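Local atomic coordinates of bifunctional protein PutA (PDB entry 5UR2), a protein that probably converts proline to glutamate in two steps, pairing a flavin-dependent proline dehydrogenase with an NAD-dependent L-glutamate gamma-semialdehyde dehydrogenase. Residues V11-E16 with V394-R399; I576-L581 with S670-W675. All blocks are in the same frame, centred on the assembly; numbering follows the deposited sequence.

Contact 1: V11-E16 with V394-R399; sequences VSRGEE and VDMGYR
Arg13 and Glu16 of the N-terminal helix 6-22 meet Met396 and Tyr398 in a Schellman motif of the proline dehydrogenase beta-alpha barrel. The motif ends helix 387-395 and leads into strand 400-406, the last strand of the barrel. Gly397 takes its positive phi, and Gly397 N makes one of the two bonds back into the last turn, to Val394 O at 2.9 Å. The closest CA atoms, those of Glu16 and Met396, are 10.3 Å apart, so long side chains bridge the gap. Met396 reaches across with its methyl end. A bend at its last torsion (chi3 69°) turns Met396 CE towards the Arg13 side chain, 4.1 Å from Arg13 CD. Glu16 OE2 is a more distant neighbour of Met396 CE, at 4.3 Å. The side chains of Arg13 and Met396 run past each other in opposite directions. Ile17 and Arg20 of the same helix as Arg13 also touch Met396.

Arg13 leaves the helix with CG anti to its backbone N and then bends twice, at chi2 and chi3. Its NH1 makes a salt bridge with Glu368 of the barrel helix 357-369. Glu16 OE1 is 3.8 Å from Arg13 NE, a long ion pair in which the oxygen lies well out of the guanidinium plane. That pairing is therefore one of charge alone. The Tyr398 ring packs edge-to-face with Phe379 and touches Met364 and Glu368. Its hydroxyl comes to the edge of the guanidinium, near its plane, with the two flat groups tilted 38° apart and Tyr398 OH 3.9 Å from Arg13 NH1.

Contact 2: I576-L581 with S670-W675; sequences IATQVL and STVVAW
Thr578 has its methyl CG2 anti to the backbone N, and this sends CG2 towards Val672 and Val673 while OG1 lies beside the backbone N (chi1 -53°). OG1 bonds to Lys574 O, one turn back, so the polar branch is satisfied within helix 572-583. The methyl meets one branch of each valine. Thr578 CG2 is 3.7 Å from Val672 CG1. Thr578 CG2 is also 3.7 Å from Val673 CG2. The methyl thus touches two consecutive residues of the facing helix, each at an oblique angle.

Gln579 adds its aliphatic part. Its CG lies 3.9 Å from Val673 CG2, and the two side chains cross at about a right angle. Beyond CG the chain is extended and carries the amide on to helix 587-611, where NE2 bonds to Asp593 OD2.

The short helical segments run nearly antiparallel, at 167°, and their axes approach to 9.3 Å. The nearest CA atoms across the contact are those of Thr578 and Val673, 6.1 Å apart. Ser670 holds the N-cap position of helix 671-684, but its side chain makes no capping bond. Glu582, just after Leu581, accepts from Val672 N and Val673 N instead, with one carboxylate oxygen for each. The helix start probably stabilises its negative charge.

Helix 671-684 joins the neighbouring parallel strands 661-665 and 691-693. It is the helix of a beta-alpha-beta crossover, the unit of the Rossmann-type fold in aldehyde dehydrogenases.

Contact 1 joins the N-terminal region to the proline dehydrogenase barrel, and contact 2 lies within the aldehyde dehydrogenase part. Both segments of contact 1 precede those of contact 2, and the centre of the chain lies between the two contacts. Their centres are 65 Å apart and their nearest atoms about 48 Å apart. They share no helix or sheet. Contact 1 ties helix 6-22 to the turn before the last barrel strand, so the chain between its segments holds seven of the eight strands. Contact 2 joins helices 572-583 and 671-684. Contact 1 thus fastens the N-terminal region onto the barrel, contact 2 is internal to the aldehyde dehydrogenase, and neither bridges the two enzyme units.

Contact 1: V11-E16 with V394-R399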
loop_
_atom_site.group_PDB
_atom_site.type_symbol
_atom_site.label_atom_id
_atom_site.label_comp_id
_atom_site.label_asym_id
_atom_site.label_seq_id
_atom_site.Cartn_x
_atom_site.Cartn_y
_atom_site.Cartn_z
ATOM N N VAL B 11 7.796 -53.765 24.873
ATOM C CA VAL B 11 6.830 -53.175 25.802
ATOM C C VAL B 11 6.953 -53.814 27.180
ATOM O O VAL B 11 6.879 -53.126 28.207
ATOM C CB VAL B 11 5.398 -53.287 25.246
ATOM C CG1 VAL B 11 4.368 -52.958 26.327
ATOM C CG2 VAL B 11 5.224 -52.343 24.079
ATOM N N SER B 12 7.134 -55.138 27.225
ATOM C CA SER B 12 7.287 -55.831 28.504
ATOM C C SER B 12 8.516 -55.346 29.264
ATOM O O SER B 12 8.467 -55.163 30.486
ATOM C CB SER B 12 7.356 -57.346 28.285
ATOM O OG SER B 12 6.147 -57.818 27.728
ATOM N N ARG B 13 9.646 -55.187 28.569
ATOM C CA ARG B 13 10.850 -54.718 29.246
ATOM C C ARG B 13 10.657 -53.311 29.797
ATOM O O ARG B 13 11.092 -53.010 30.916
ATOM C CB ARG B 13 12.046 -54.770 28.299
ATOM C CG ARG B 13 13.334 -54.296 28.939
ATOM C CD ARG B 13 13.680 -55.189 30.114
ATOM N NE ARG B 13 13.656 -56.598 29.738
ATOM C CZ ARG B 13 14.694 -57.265 29.245
ATOM N NH1 ARG B 13 15.862 -56.652 29.082
ATOM N NH2 ARG B 13 14.563 -58.553 28.924
ATOM N N GLY B 14 9.997 -52.439 29.025
ATOM C CA GLY B 14 9.721 -51.096 29.509
ATOM C C GLY B 14 8.815 -51.088 30.726
ATOM O O GLY B 14 9.004 -50.289 31.651
ATOM N N GLU B 15 7.839 -52.001 30.763
ATOM C CA GLU B 15 6.960 -52.090 31.923
ATOM C C GLU B 15 7.729 -52.512 33.170
ATOM O O GLU B 15 7.469 -51.997 34.265
ATOM C CB GLU B 15 5.812 -53.062 31.643
ATOM C CG GLU B 15 4.792 -52.537 30.638
ATOM C CD GLU B 15 3.723 -53.565 30.297
ATOM O OE1 GLU B 15 3.867 -54.727 30.723
ATOM O OE2 GLU B 15 2.739 -53.212 29.610
ATOM N N GLU B 16 8.691 -53.432 33.024
ATOM C CA GLU B 16 9.531 -53.801 34.161
ATOM C C GLU B 16 10.336 -52.613 34.663
ATOM O O GLU B 16 10.392 -52.364 35.872
ATOM C CB GLU B 16 10.475 -54.939 33.781
ATOM C CG GLU B 16 11.503 -55.273 34.861
ATOM C CD GLU B 16 12.536 -56.299 34.399
ATOM O OE1 GLU B 16 12.359 -56.870 33.294
ATOM O OE2 GLU B 16 13.509 -56.546 35.151
ATOM N N VAL B 394 21.190 -49.095 36.588
ATOM C CA VAL B 394 22.336 -49.629 37.322
ATOM C C VAL B 394 21.936 -50.879 38.093
ATOM O O VAL B 394 22.672 -51.875 38.112
ATOM C CB VAL B 394 22.924 -48.548 38.251
ATOM C CG1 VAL B 394 24.049 -49.126 39.103
ATOM C CG2 VAL B 394 23.411 -47.353 37.446
ATOM N N ASP B 395 20.776 -50.839 38.762
ATOM C CA ASP B 395 20.301 -52.018 39.484
ATOM C C ASP B 395 20.141 -53.210 38.552
ATOM O O ASP B 395 20.377 -54.352 38.961
ATOM C CB ASP B 395 18.969 -51.735 40.180
ATOM C CG ASP B 395 19.093 -50.745 41.328
ATOM O OD1 ASP B 395 20.209 -50.590 41.880
ATOM O OD2 ASP B 395 18.054 -50.140 41.686
ATOM N N MET B 396 19.762 -52.975 37.296
ATOM C CA MET B 396 19.585 -54.081 36.365
ATOM C C MET B 396 20.910 -54.628 35.854
ATOM O O MET B 396 20.907 -55.547 35.024
ATOM C CB MET B 396 18.690 -53.635 35.209
ATOM C CG MET B 396 17.254 -53.418 35.668
ATOM S SD MET B 396 16.214 -52.564 34.485
ATOM C CE MET B 396 16.071 -53.786 33.178
ATOM N N GLY B 397 22.029 -54.069 36.315
ATOM C CA GLY B 397 23.345 -54.591 36.025
ATOM C C GLY B 397 24.058 -53.963 34.851
ATOM O O GLY B 397 25.145 -54.429 34.499
ATOM N N TYR B 398 23.501 -52.917 34.247
ATOM C CA TYR B 398 24.091 -52.329 33.051
ATOM C C TYR B 398 25.088 -51.238 33.424
ATOM O O TYR B 398 24.986 -50.605 34.481
ATOM C CB TYR B 398 23.008 -51.752 32.144
ATOM C CG TYR B 398 22.098 -52.777 31.494
ATOM C CD1 TYR B 398 22.451 -53.401 30.301
ATOM C CD2 TYR B 398 20.869 -53.106 32.064
ATOM C CE1 TYR B 398 21.601 -54.332 29.695
ATOM C CE2 TYR B 398 20.017 -54.038 31.471
ATOM C CZ TYR B 398 20.388 -54.649 30.288
ATOM O OH TYR B 398 19.541 -55.571 29.701
ATOM N N ARG B 399 26.045 -51.009 32.527
ATOM C CA ARG B 399 27.044 -49.965 32.711
ATOM C C ARG B 399 26.453 -48.604 32.339
ATOM O O ARG B 399 26.000 -48.406 31.205
ATOM C CB ARG B 399 28.274 -50.269 31.865
ATOM C CG ARG B 399 29.390 -49.270 32.062
ATOM C CD ARG B 399 30.720 -49.801 31.551
ATOM N NE ARG B 399 30.750 -49.926 30.100
ATOM C CZ ARG B 399 30.568 -51.068 29.445
ATOM N NH1 ARG B 399 30.339 -52.192 30.114
ATOM N NH2 ARG B 399 30.630 -51.085 28.121
#

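Contact 2: I576-L581 with S670-W675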
loop_
_atom_site.group_PDB
_atom_site.type_symbol
_atom_site.label_atom_id
_atom_site.label_comp_id
_atom_site.label_asym_id
_atom_site.label_seq_id
_atom_site.Cartn_x
_atom_site.Cartn_y
_atom_site.Cartn_z
ATOM N N ILE B 576 29.754 -15.018 -9.800
ATOM C CA ILE B 576 30.585 -14.870 -8.607
ATOM C C ILE B 576 32.027 -14.601 -9.000
ATOM O O ILE B 576 32.662 -13.656 -8.511
ATOM C CB ILE B 576 30.487 -16.113 -7.708
ATOM C CG1 ILE B 576 29.102 -16.213 -7.092
ATOM C CG2 ILE B 576 31.556 -16.066 -6.620
ATOM C CD1 ILE B 576 28.868 -17.513 -6.326
ATOM N N ALA B 577 32.557 -15.420 -9.907
ATOM C CA ALA B 577 33.966 -15.305 -10.261
ATOM C C ALA B 577 34.302 -13.899 -10.746
ATOM O O ALA B 577 35.348 -13.347 -10.377
ATOM C CB ALA B 577 34.338 -16.352 -11.314
ATOM N N THR B 578 33.402 -13.280 -11.523
ATOM C CA THR B 578 33.667 -11.929 -12.017
ATOM C C THR B 578 33.820 -10.938 -10.867
ATOM O O THR B 578 34.691 -10.053 -10.895
ATOM C CB THR B 578 32.549 -11.467 -12.949
ATOM O OG1 THR B 578 32.350 -12.444 -13.967
ATOM C CG2 THR B 578 32.913 -10.082 -13.598
ATOM N N GLN B 579 32.951 -11.047 -9.871
ATOM C CA GLN B 579 33.019 -10.155 -8.722
ATOM C C GLN B 579 34.249 -10.439 -7.870
ATOM O O GLN B 579 34.859 -9.512 -7.324
ATOM C CB GLN B 579 31.751 -10.280 -7.889
ATOM C CG GLN B 579 30.510 -9.992 -8.671
ATOM C CD GLN B 579 29.372 -9.623 -7.761
ATOM O OE1 GLN B 579 29.587 -9.372 -6.574
ATOM N NE2 GLN B 579 28.154 -9.602 -8.296
ATOM N N VAL B 580 34.624 -11.708 -7.731
ATOM C CA VAL B 580 35.841 -12.025 -6.986
ATOM C C VAL B 580 37.046 -11.340 -7.628
ATOM O O VAL B 580 37.851 -10.693 -6.947
ATOM C CB VAL B 580 36.038 -13.550 -6.898
ATOM C CG1 VAL B 580 37.456 -13.887 -6.424
ATOM C CG2 VAL B 580 35.006 -14.136 -5.958
ATOM N N LEU B 581 37.161 -11.432 -8.952
ATOM C CA LEU B 581 38.375 -10.961 -9.620
ATOM C C LEU B 581 38.365 -9.450 -9.868
ATOM O O LEU B 581 39.393 -8.795 -9.677
ATOM C CB LEU B 581 38.577 -11.718 -10.940
ATOM C CG LEU B 581 38.873 -13.222 -10.850
ATOM C CD1 LEU B 581 38.846 -13.855 -12.215
ATOM C CD2 LEU B 581 40.255 -13.413 -10.229
ATOM N N SER B 670 33.767 -1.540 -11.633
ATOM C CA SER B 670 32.986 -2.762 -11.703
ATOM C C SER B 670 32.214 -2.878 -13.023
ATOM O O SER B 670 31.136 -3.482 -13.069
ATOM C CB SER B 670 32.050 -2.855 -10.491
ATOM O OG SER B 670 31.191 -1.733 -10.399
ATOM N N THR B 671 32.788 -2.379 -14.120
ATOM C CA THR B 671 32.083 -2.429 -15.398
ATOM C C THR B 671 32.128 -3.813 -16.044
ATOM O O THR B 671 31.202 -4.175 -16.778
ATOM C CB THR B 671 32.632 -1.348 -16.325
ATOM O OG1 THR B 671 32.380 -0.066 -15.734
ATOM C CG2 THR B 671 31.972 -1.415 -17.703
ATOM N N VAL B 672 33.153 -4.621 -15.776
ATOM C CA VAL B 672 33.100 -6.012 -16.238
ATOM C C VAL B 672 31.900 -6.735 -15.630
ATOM O O VAL B 672 31.200 -7.494 -16.315
ATOM C CB VAL B 672 34.419 -6.749 -15.935
ATOM C CG1 VAL B 672 34.337 -8.183 -16.394
ATOM C CG2 VAL B 672 35.570 -6.061 -16.621
ATOM N N VAL B 673 31.611 -6.489 -14.349
ATOM C CA VAL B 673 30.411 -7.082 -13.752
ATOM C C VAL B 673 29.168 -6.602 -14.489
ATOM O O VAL B 673 28.285 -7.392 -14.854
ATOM C CB VAL B 673 30.329 -6.754 -12.249
ATOM C CG1 VAL B 673 28.970 -7.183 -11.661
ATOM C CG2 VAL B 673 31.454 -7.439 -11.494
ATOM N N ALA B 674 29.083 -5.294 -14.721
ATOM C CA ALA B 674 27.892 -4.729 -15.349
ATOM C C ALA B 674 27.759 -5.170 -16.801
ATOM O O ALA B 674 26.643 -5.282 -17.322
ATOM C CB ALA B 674 27.924 -3.213 -15.234
ATOM N N TRP B 675 28.890 -5.382 -17.471
ATOM C CA TRP B 675 28.879 -5.949 -18.813
ATOM C C TRP B 675 28.197 -7.310 -18.810
ATOM O O TRP B 675 27.342 -7.588 -19.660
ATOM C CB TRP B 675 30.323 -6.011 -19.309
ATOM C CG TRP B 675 30.664 -6.836 -20.524
ATOM C CD1 TRP B 675 31.361 -8.013 -20.536
ATOM C CD2 TRP B 675 30.417 -6.503 -21.898
ATOM N NE1 TRP B 675 31.552 -8.441 -21.834
ATOM C CE2 TRP B 675 30.980 -7.533 -22.687
ATOM C CE3 TRP B 675 29.770 -5.436 -22.539
ATOM C CZ2 TRP B 675 30.901 -7.535 -24.084
ATOM C CZ3 TRP B 675 29.700 -5.436 -23.928
ATOM C CH2 TRP B 675 30.255 -6.485 -24.684
#